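Local coordinates for aerolysin-like protein (PDB 6LH8), which is an amphibian aerolysin-like protein that probably acts in endolysosomes, either by forming membrane pores or by regulating a pore-forming partner, at residues F44-T49 / E93-K98; I48-T53 / L68-R73. One frame throughout, in Å; residues are numbered along the deposited sequence.

Contact 1 of 2, residues F44-T49 / E93-K98; sequences FDRTIT and ELSEDK
The ring of Phe44 meets the carbonyl oxygen of Asp97 at its edge and in its plane, CD1 lying 3.7 Å from Asp97 O. That same oxygen accepts a hydrogen bond from Phe44 N, and Asp97 N returns a nearly straight one to Phe44 O (2.8 Å, 175° at the hydrogen). Arg46 with Ser95 and Ile48 with Glu93 repeat this reciprocal N-H...O pairing, the mark of antiparallel hydrogen-bonded pairs. The last is lopsided: Glu93 N binds Ile48 O at 2.8 Å, whereas Ile48 N reaches Glu93 O over 3.3 Å from above the carbonyl plane. Glu93 O also receives a CA-H contact from Thr47. On the face bearing Asp45 and Thr47, Leu94 turns CG away from its own amide N (chi1 174°), and with chi2 at 61° CD1 comes to 3.7 Å from Thr47 CG2 and equally near Asp45 CB. On the other face a water takes a bond from Arg46 NH1 and gives a weak one to Asp97 OD1. Arg46 NE and Asp97 OD2 turn instead to the backbone of strand 133-154, at Gln144 O and Ile147 N. Strand 41-53 thus lies between strands 133-154 and 90-100, the latter at the sheet's outer edge within the chain.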
ATOM      1  N   PHE A  44      -8.735  -6.027  -8.953  1.00 23.95           N
ATOM      2  CA  PHE A  44      -7.889  -4.846  -8.890  1.00 24.74           C
ATOM      3  C   PHE A  44      -6.499  -5.228  -8.403  1.00 27.40           C
ATOM      4  O   PHE A  44      -6.330  -6.161  -7.615  1.00 26.24           O
ATOM      5  CB  PHE A  44      -8.452  -3.785  -7.938  1.00 22.68           C
ATOM      6  CG  PHE A  44      -9.827  -3.308  -8.288  1.00 24.01           C
ATOM      7  CD1 PHE A  44     -10.944  -3.961  -7.795  1.00 24.00           C
ATOM      8  CD2 PHE A  44     -10.004  -2.169  -9.056  1.00 25.95           C
ATOM      9  CE1 PHE A  44     -12.216  -3.493  -8.097  1.00 23.83           C
ATOM     10  CE2 PHE A  44     -11.256  -1.701  -9.357  1.00 30.46           C
ATOM     11  CZ  PHE A  44     -12.367  -2.360  -8.882  1.00 26.39           C
ATOM     12  N   ASP A  45      -5.505  -4.484  -8.862  1.00 25.32           N
ATOM     13  CA  ASP A  45      -4.180  -4.588  -8.277  1.00 24.33           C
ATOM     14  C   ASP A  45      -4.121  -3.729  -7.022  1.00 27.26           C
ATOM     15  O   ASP A  45      -4.629  -2.605  -7.005  1.00 28.40           O
ATOM     16  CB  ASP A  45      -3.115  -4.135  -9.272  1.00 25.78           C
ATOM     17  CG  ASP A  45      -2.844  -5.170 -10.341  1.00 35.08           C
ATOM     18  OD1 ASP A  45      -3.345  -6.313 -10.221  1.00 34.13           O
ATOM     19  OD2 ASP A  45      -2.124  -4.837 -11.299  1.00 44.01           O
ATOM     20  N   ARG A  46      -3.530  -4.280  -5.965  1.00 29.02           N
ATOM     21  CA  ARG A  46      -3.335  -3.591  -4.696  1.00 25.53           C
ATOM     22  C   ARG A  46      -1.854  -3.650  -4.360  1.00 26.84           C
ATOM     23  O   ARG A  46      -1.244  -4.721  -4.435  1.00 26.84           O
ATOM     24  CB  ARG A  46      -4.180  -4.228  -3.583  1.00 26.32           C
ATOM     25  CG  ARG A  46      -3.844  -3.718  -2.197  1.00 28.51           C
ATOM     26  CD  ARG A  46      -4.704  -4.397  -1.142  1.00 24.12           C
ATOM     27  NE  ARG A  46      -4.431  -3.887   0.192  1.00 23.96           N
ATOM     28  CZ  ARG A  46      -4.786  -4.509   1.306  1.00 29.96           C
ATOM     29  NH1 ARG A  46      -5.428  -5.662   1.227  1.00 31.24           N
ATOM     30  NH2 ARG A  46      -4.502  -3.979   2.487  1.00 30.28           N
ATOM     31  N   THR A  47      -1.257  -2.502  -4.035  1.00 25.49           N
ATOM     32  CA  THR A  47       0.177  -2.467  -3.802  1.00 25.18           C
ATOM     33  C   THR A  47       0.503  -1.781  -2.489  1.00 24.51           C
ATOM     34  O   THR A  47      -0.250  -0.931  -1.992  1.00 24.08           O
ATOM     35  CB  THR A  47       0.929  -1.741  -4.913  1.00 24.08           C
ATOM     36  OG1 THR A  47       0.500  -0.380  -4.954  1.00 26.62           O
ATOM     37  CG2 THR A  47       0.664  -2.399  -6.269  1.00 26.38           C
ATOM     38  N   ILE A  48       1.648  -2.172  -1.942  1.00 21.95           N
ATOM     39  CA  ILE A  48       2.325  -1.444  -0.880  1.00 22.63           C
ATOM     40  C   ILE A  48       3.756  -1.240  -1.353  1.00 24.74           C
ATOM     41  O   ILE A  48       4.409  -2.195  -1.781  1.00 24.57           O
ATOM     42  CB  ILE A  48       2.300  -2.205   0.458  1.00 24.57           C
ATOM     43  CG1 ILE A  48       0.861  -2.446   0.928  1.00 24.08           C
ATOM     44  CG2 ILE A  48       3.127  -1.460   1.498  1.00 24.83           C
ATOM     45  CD1 ILE A  48       0.759  -3.189   2.270  1.00 26.23           C
ATOM     46  N   THR A  49       4.240  -0.013  -1.304  1.00 20.87           N
ATOM     47  CA  THR A  49       5.600   0.263  -1.743  1.00 20.56           C
ATOM     48  C   THR A  49       6.443   0.662  -0.541  1.00 21.91           C
ATOM     49  O   THR A  49       6.052   1.548   0.225  1.00 21.85           O
ATOM     50  CB  THR A  49       5.625   1.343  -2.816  1.00 24.46           C
ATOM     51  OG1 THR A  49       4.945   0.853  -3.986  1.00 28.02           O
ATOM     52  CG2 THR A  49       7.064   1.676  -3.200  1.00 24.78           C
ATOM     53  N   GLU A  93       5.189  -4.601  -2.981  1.00 27.01           N
ATOM     54  CA  GLU A  93       4.339  -5.771  -2.852  1.00 28.35           C
ATOM     55  C   GLU A  93       3.113  -5.603  -3.741  1.00 30.21           C
ATOM     56  O   GLU A  93       2.676  -4.486  -4.029  1.00 27.86           O
ATOM     57  CB  GLU A  93       3.905  -5.978  -1.401  1.00 29.96           C
ATOM     58  CG  GLU A  93       5.034  -6.133  -0.406  1.00 32.21           C
ATOM     59  CD  GLU A  93       4.534  -6.448   0.992  1.00 37.81           C
ATOM     60  OE1 GLU A  93       4.708  -5.590   1.886  1.00 35.24           O
ATOM     61  OE2 GLU A  93       3.960  -7.545   1.203  1.00 38.37           O
ATOM     62  N   LEU A  94       2.565  -6.728  -4.187  1.00 29.40           N
ATOM     63  CA  LEU A  94       1.405  -6.708  -5.067  1.00 32.29           C
ATOM     64  C   LEU A  94       0.486  -7.863  -4.699  1.00 33.88           C
ATOM     65  O   LEU A  94       0.946  -8.988  -4.478  1.00 32.11           O
ATOM     66  CB  LEU A  94       1.829  -6.796  -6.539  1.00 32.00           C
ATOM     67  CG  LEU A  94       0.749  -6.921  -7.615  1.00 37.14           C
ATOM     68  CD1 LEU A  94      -0.173  -5.718  -7.601  1.00 34.15           C
ATOM     69  CD2 LEU A  94       1.395  -7.077  -8.981  1.00 38.42           C
ATOM     70  N   SER A  95      -0.810  -7.580  -4.594  1.00 29.66           N
ATOM     71  CA  SER A  95      -1.787  -8.643  -4.419  1.00 28.18           C
ATOM     72  C   SER A  95      -2.983  -8.369  -5.320  1.00 32.34           C
ATOM     73  O   SER A  95      -3.154  -7.269  -5.847  1.00 30.12           O
ATOM     74  CB  SER A  95      -2.230  -8.795  -2.954  1.00 35.57           C
ATOM     75  OG  SER A  95      -2.979  -7.681  -2.505  1.00 37.95           O
ATOM     76  N   GLU A  96      -3.799  -9.398  -5.521  1.00 31.17           N
ATOM     77  CA  GLU A  96      -5.043  -9.237  -6.257  1.00 28.06           C
ATOM     78  C   GLU A  96      -6.159  -8.964  -5.263  1.00 28.06           C
ATOM     79  O   GLU A  96      -6.336  -9.712  -4.301  1.00 29.59           O
ATOM     80  CB  GLU A  96      -5.369 -10.480  -7.084  1.00 33.09           C
ATOM     81  CG  GLU A  96      -6.592 -10.280  -7.977  1.00 30.27           C
ATOM     82  CD  GLU A  96      -7.132 -11.581  -8.556  1.00 38.79           C
ATOM     83  OE1 GLU A  96      -7.817 -12.336  -7.828  1.00 41.95           O
ATOM     84  OE2 GLU A  96      -6.875 -11.838  -9.743  1.00 39.84           O
ATOM     85  N   ASP A  97      -6.878  -7.872  -5.472  1.00 24.61           N
ATOM     86  CA  ASP A  97      -8.008  -7.501  -4.634  1.00 21.10           C
ATOM     87  C   ASP A  97      -9.272  -7.779  -5.441  1.00 22.04           C
ATOM     88  O   ASP A  97      -9.541  -7.096  -6.432  1.00 22.49           O
ATOM     89  CB  ASP A  97      -7.887  -6.028  -4.244  1.00 25.39           C
ATOM     90  CG  ASP A  97      -8.957  -5.577  -3.288  1.00 26.92           C
ATOM     91  OD1 ASP A  97      -9.636  -6.435  -2.694  1.00 28.47           O
ATOM     92  OD2 ASP A  97      -9.103  -4.348  -3.128  1.00 25.25           O
ATOM     93  N   LYS A  98     -10.037  -8.789  -5.032  1.00 23.83           N
ATOM     94  CA  LYS A  98     -11.239  -9.202  -5.747  1.00 21.83           C
ATOM     95  C   LYS A  98     -12.468  -8.708  -4.994  1.00 24.33           C
ATOM     96  O   LYS A  98     -12.591  -8.937  -3.789  1.00 27.94           O
ATOM     97  CB  LYS A  98     -11.266 -10.729  -5.894  1.00 27.11           C
ATOM     98  CG  LYS A  98     -12.502 -11.281  -6.550  1.00 32.31           C
ATOM     99  CD  LYS A  98     -12.303 -12.746  -6.926  1.00 38.39           C
ATOM    100  CE  LYS A  98     -11.598 -13.521  -5.826  1.00 37.89           C
ATOM    101  NZ  LYS A  98     -11.654 -14.987  -6.103  1.00 46.53           N
TER
HETATM  102  O   HOH W   1      -7.245  -7.047  -0.681  1.00 35.63           O

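Contact 2 of 2, residues I48-T53 / L68-R73; sequences ITHNIT and LEPKHR
His50 and Pro70 form the close-packed centre of this contact, where the proline ring lies over one face of the imidazole. Pro70 CG stands 3.8 Å from the ring centroid and 29° off its normal, a CH-pi arrangement, while Pro70 CB comes within 3.4 Å of His50 CE1. At the imidazole edge, and in its plane, sits the carbonyl oxygen of His72, 3.1 Å from His50 CE1. The ring is fixed further by ND1, which is bonded to the hydroxyl of Tyr139. With CG anti to the carbonyl carbon of His50 (chi1 -54°), the imidazole projects from the sheet toward the loop. The buried Ile48 belongs to the same tight part: its CD1 rests 3.6 Å from His72 O and 3.7 Å from Arg73 C, and His72 CB approaches that methyl more distantly. The setting is the long, twisted antiparallel sheet of an aerolysin-like protein, with a loop that follows strand 65-68 folded back against strand 41-53; backbone hydrogen bonds join this strand to its sheet neighbours, but none links it to the loop, and side chains make the junction. Packing is sparser where Ile52 and Leu68 run antiparallel to one another, touching at 4.1 Å between Ile52 CD1 and Leu68 CD2, with Phe83 of strand 81-84 also against Ile52. The outer margin faces solvent. There the partly exposed His72 turns its ring from the strand, one face lying against Lys71 CB, and the exposed Lys71 extends to a salt bridge with Glu12 of strand 4-28.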
ATOM      1  N   ILE A  48       1.648  -2.172  -1.942  1.00 21.95           N
ATOM      2  CA  ILE A  48       2.325  -1.444  -0.880  1.00 22.63           C
ATOM      3  C   ILE A  48       3.756  -1.240  -1.353  1.00 24.74           C
ATOM      4  O   ILE A  48       4.409  -2.195  -1.781  1.00 24.57           O
ATOM      5  CB  ILE A  48       2.300  -2.205   0.458  1.00 24.57           C
ATOM      6  CG1 ILE A  48       0.861  -2.446   0.928  1.00 24.08           C
ATOM      7  CG2 ILE A  48       3.127  -1.460   1.498  1.00 24.83           C
ATOM      8  CD1 ILE A  48       0.759  -3.189   2.270  1.00 26.23           C
ATOM      9  N   THR A  49       4.240  -0.013  -1.304  1.00 20.87           N
ATOM     10  CA  THR A  49       5.600   0.263  -1.743  1.00 20.56           C
ATOM     11  C   THR A  49       6.443   0.662  -0.541  1.00 21.91           C
ATOM     12  O   THR A  49       6.052   1.548   0.225  1.00 21.85           O
ATOM     13  CB  THR A  49       5.625   1.343  -2.816  1.00 24.46           C
ATOM     14  OG1 THR A  49       4.945   0.853  -3.986  1.00 28.02           O
ATOM     15  CG2 THR A  49       7.064   1.676  -3.200  1.00 24.78           C
ATOM     16  N   HIS A  50       7.591   0.005  -0.385  1.00 19.57           N
ATOM     17  CA  HIS A  50       8.509   0.251   0.723  1.00 19.01           C
ATOM     18  C   HIS A  50       9.781   0.902   0.203  1.00 24.59           C
ATOM     19  O   HIS A  50      10.408   0.384  -0.721  1.00 21.05           O
ATOM     20  CB  HIS A  50       8.854  -1.057   1.430  1.00 22.60           C
ATOM     21  CG  HIS A  50       7.652  -1.831   1.880  1.00 24.20           C
ATOM     22  ND1 HIS A  50       6.989  -1.565   3.056  1.00 22.71           N
ATOM     23  CD2 HIS A  50       6.999  -2.866   1.299  1.00 26.35           C
ATOM     24  CE1 HIS A  50       5.976  -2.407   3.184  1.00 23.96           C
ATOM     25  NE2 HIS A  50       5.968  -3.212   2.136  1.00 23.97           N
ATOM     26  N   ASN A  51      10.193   2.004   0.828  1.00 20.77           N
ATOM     27  CA  ASN A  51      11.365   2.741   0.380  1.00 20.24           C
ATOM     28  C   ASN A  51      12.286   3.035   1.549  1.00 19.15           C
ATOM     29  O   ASN A  51      11.836   3.209   2.680  1.00 20.96           O
ATOM     30  CB  ASN A  51      10.960   4.059  -0.277  1.00 23.03           C
ATOM     31  CG  ASN A  51       9.825   3.880  -1.251  1.00 29.91           C
ATOM     32  OD1 ASN A  51      10.066   3.709  -2.437  1.00 29.94           O
ATOM     33  ND2 ASN A  51       8.570   3.883  -0.744  1.00 26.03           N
ATOM     34  N   ILE A  52      13.586   3.108   1.265  1.00 20.28           N
ATOM     35  CA  ILE A  52      14.568   3.560   2.243  1.00 20.79           C
ATOM     36  C   ILE A  52      15.330   4.721   1.623  1.00 21.73           C
ATOM     37  O   ILE A  52      15.648   4.697   0.431  1.00 20.13           O
ATOM     38  CB  ILE A  52      15.508   2.423   2.712  1.00 22.67           C
ATOM     39  CG1 ILE A  52      16.202   2.806   4.016  1.00 22.47           C
ATOM     40  CG2 ILE A  52      16.525   2.007   1.646  1.00 17.75           C
ATOM     41  CD1 ILE A  52      15.278   2.705   5.237  1.00 23.90           C
ATOM     42  N   THR A  53      15.515   5.785   2.401  1.00 19.15           N
ATOM     43  CA  THR A  53      16.182   6.998   1.936  1.00 18.07           C
ATOM     44  C   THR A  53      17.285   7.337   2.926  1.00 21.84           C
ATOM     45  O   THR A  53      17.119   7.131   4.128  1.00 18.93           O
ATOM     46  CB  THR A  53      15.210   8.188   1.799  1.00 20.51           C
ATOM     47  OG1 THR A  53      14.570   8.469   3.049  1.00 19.80           O
ATOM     48  CG2 THR A  53      14.129   7.898   0.752  1.00 23.95           C
ATOM     49  N   LEU A  68      14.757  -4.794   6.915  1.00 24.50           N
ATOM     50  CA  LEU A  68      13.773  -4.370   7.898  1.00 28.89           C
ATOM     51  C   LEU A  68      12.452  -5.074   7.651  1.00 30.14           C
ATOM     52  O   LEU A  68      12.196  -5.616   6.573  1.00 25.73           O
ATOM     53  CB  LEU A  68      13.581  -2.846   7.930  1.00 32.33           C
ATOM     54  CG  LEU A  68      13.090  -2.018   6.747  1.00 30.27           C
ATOM     55  CD1 LEU A  68      11.574  -2.092   6.590  1.00 28.74           C
ATOM     56  CD2 LEU A  68      13.511  -0.568   6.983  1.00 25.23           C
ATOM     57  N   GLU A  69      11.623  -5.066   8.692  1.00 26.23           N
ATOM     58  CA  GLU A  69      10.311  -5.698   8.683  1.00 30.76           C
ATOM     59  C   GLU A  69       9.234  -4.628   8.789  1.00 28.45           C
ATOM     60  O   GLU A  69       9.013  -4.073   9.877  1.00 30.41           O
ATOM     61  CB  GLU A  69      10.199  -6.694   9.837  1.00 34.59           C
ATOM     62  CG  GLU A  69      11.259  -7.772   9.770  1.00 37.61           C
ATOM     63  CD  GLU A  69      11.123  -8.773  10.883  1.00 44.02           C
ATOM     64  OE1 GLU A  69      10.047  -9.398  10.982  1.00 48.50           O
ATOM     65  OE2 GLU A  69      12.089  -8.923  11.662  1.00 46.89           O
ATOM     66  N   PRO A  70       8.562  -4.288   7.695  1.00 23.88           N
ATOM     67  CA  PRO A  70       7.541  -3.239   7.741  1.00 24.54           C
ATOM     68  C   PRO A  70       6.356  -3.645   8.600  1.00 26.82           C
ATOM     69  O   PRO A  70       6.164  -4.819   8.928  1.00 28.54           O
ATOM     70  CB  PRO A  70       7.116  -3.088   6.276  1.00 24.55           C
ATOM     71  CG  PRO A  70       8.214  -3.707   5.483  1.00 27.25           C
ATOM     72  CD  PRO A  70       8.769  -4.803   6.331  1.00 26.38           C
ATOM     73  N   LYS A  71       5.554  -2.637   8.964  1.00 28.79           N
ATOM     74  CA  LYS A  71       4.284  -2.881   9.645  1.00 31.22           C
ATOM     75  C   LYS A  71       3.200  -3.342   8.676  1.00 35.75           C
ATOM     76  O   LYS A  71       2.414  -4.239   9.006  1.00 36.31           O
ATOM     77  CB  LYS A  71       3.805  -1.618  10.373  1.00 32.51           C
ATOM     78  CG  LYS A  71       4.780  -1.038  11.389  1.00 35.84           C
ATOM     79  CD  LYS A  71       4.070  -0.163  12.432  1.00 38.55           C
ATOM     80  CE  LYS A  71       3.172   0.888  11.791  1.00 40.01           C
ATOM     81  NZ  LYS A  71       2.862   2.013  12.731  1.00 41.60           N
ATOM     82  N   HIS A  72       3.122  -2.726   7.498  1.00 29.26           N
ATOM     83  CA  HIS A  72       2.041  -2.961   6.543  1.00 31.06           C
ATOM     84  C   HIS A  72       2.529  -3.871   5.423  1.00 34.45           C
ATOM     85  O   HIS A  72       3.447  -3.507   4.685  1.00 27.94           O
ATOM     86  CB  HIS A  72       1.536  -1.639   5.967  1.00 33.77           C
ATOM     87  CG  HIS A  72       1.176  -0.636   7.016  1.00 34.32           C
ATOM     88  ND1 HIS A  72       0.148  -0.842   7.908  1.00 38.70           N
ATOM     89  CD2 HIS A  72       1.710   0.569   7.325  1.00 33.90           C
ATOM     90  CE1 HIS A  72       0.063   0.194   8.725  1.00 41.52           C
ATOM     91  NE2 HIS A  72       1.000   1.062   8.395  1.00 39.23           N
ATOM     92  N   ARG A  73       1.906  -5.042   5.286  1.00 30.19           N
ATOM     93  CA  ARG A  73       2.332  -6.041   4.316  1.00 32.26           C
ATOM     94  C   ARG A  73       1.119  -6.587   3.573  1.00 33.14           C
ATOM     95  O   ARG A  73      -0.027  -6.385   3.977  1.00 36.83           O
ATOM     96  CB  ARG A  73       3.089  -7.203   4.985  1.00 34.25           C
ATOM     97  CG  ARG A  73       4.244  -6.796   5.889  1.00 31.75           C
ATOM     98  CD  ARG A  73       5.395  -6.213   5.095  1.00 31.22           C
ATOM     99  NE  ARG A  73       5.825  -7.083   4.001  1.00 35.36           N
ATOM    100  CZ  ARG A  73       6.756  -8.026   4.118  1.00 34.43           C
ATOM    101  NH1 ARG A  73       7.351  -8.230   5.286  1.00 32.55           N
ATOM    102  NH2 ARG A  73       7.092  -8.763   3.067  1.00 40.43           N
TER

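Overall arrangement
Strand 41-53 carries both contacts, whose centres lie 14 Å apart and which share Ile48 and Thr49. Contact 1 pairs its earlier part with strand 90-100 inside the five-stranded sheet, while contact 2 sets its later part against the loop 68-73, which comes between the two strands in sequence. Glu93 joins them directly: its OE1 forms a salt bridge with Arg73 NE at 2.8 Å and a probable hydrogen bond with His50 NE2 at 2.7 Å. One carboxylate oxygen therefore ties the edge strand to both sides of contact 2. The loop is thereby anchored to the long sheet of this aerolysin-like molecule.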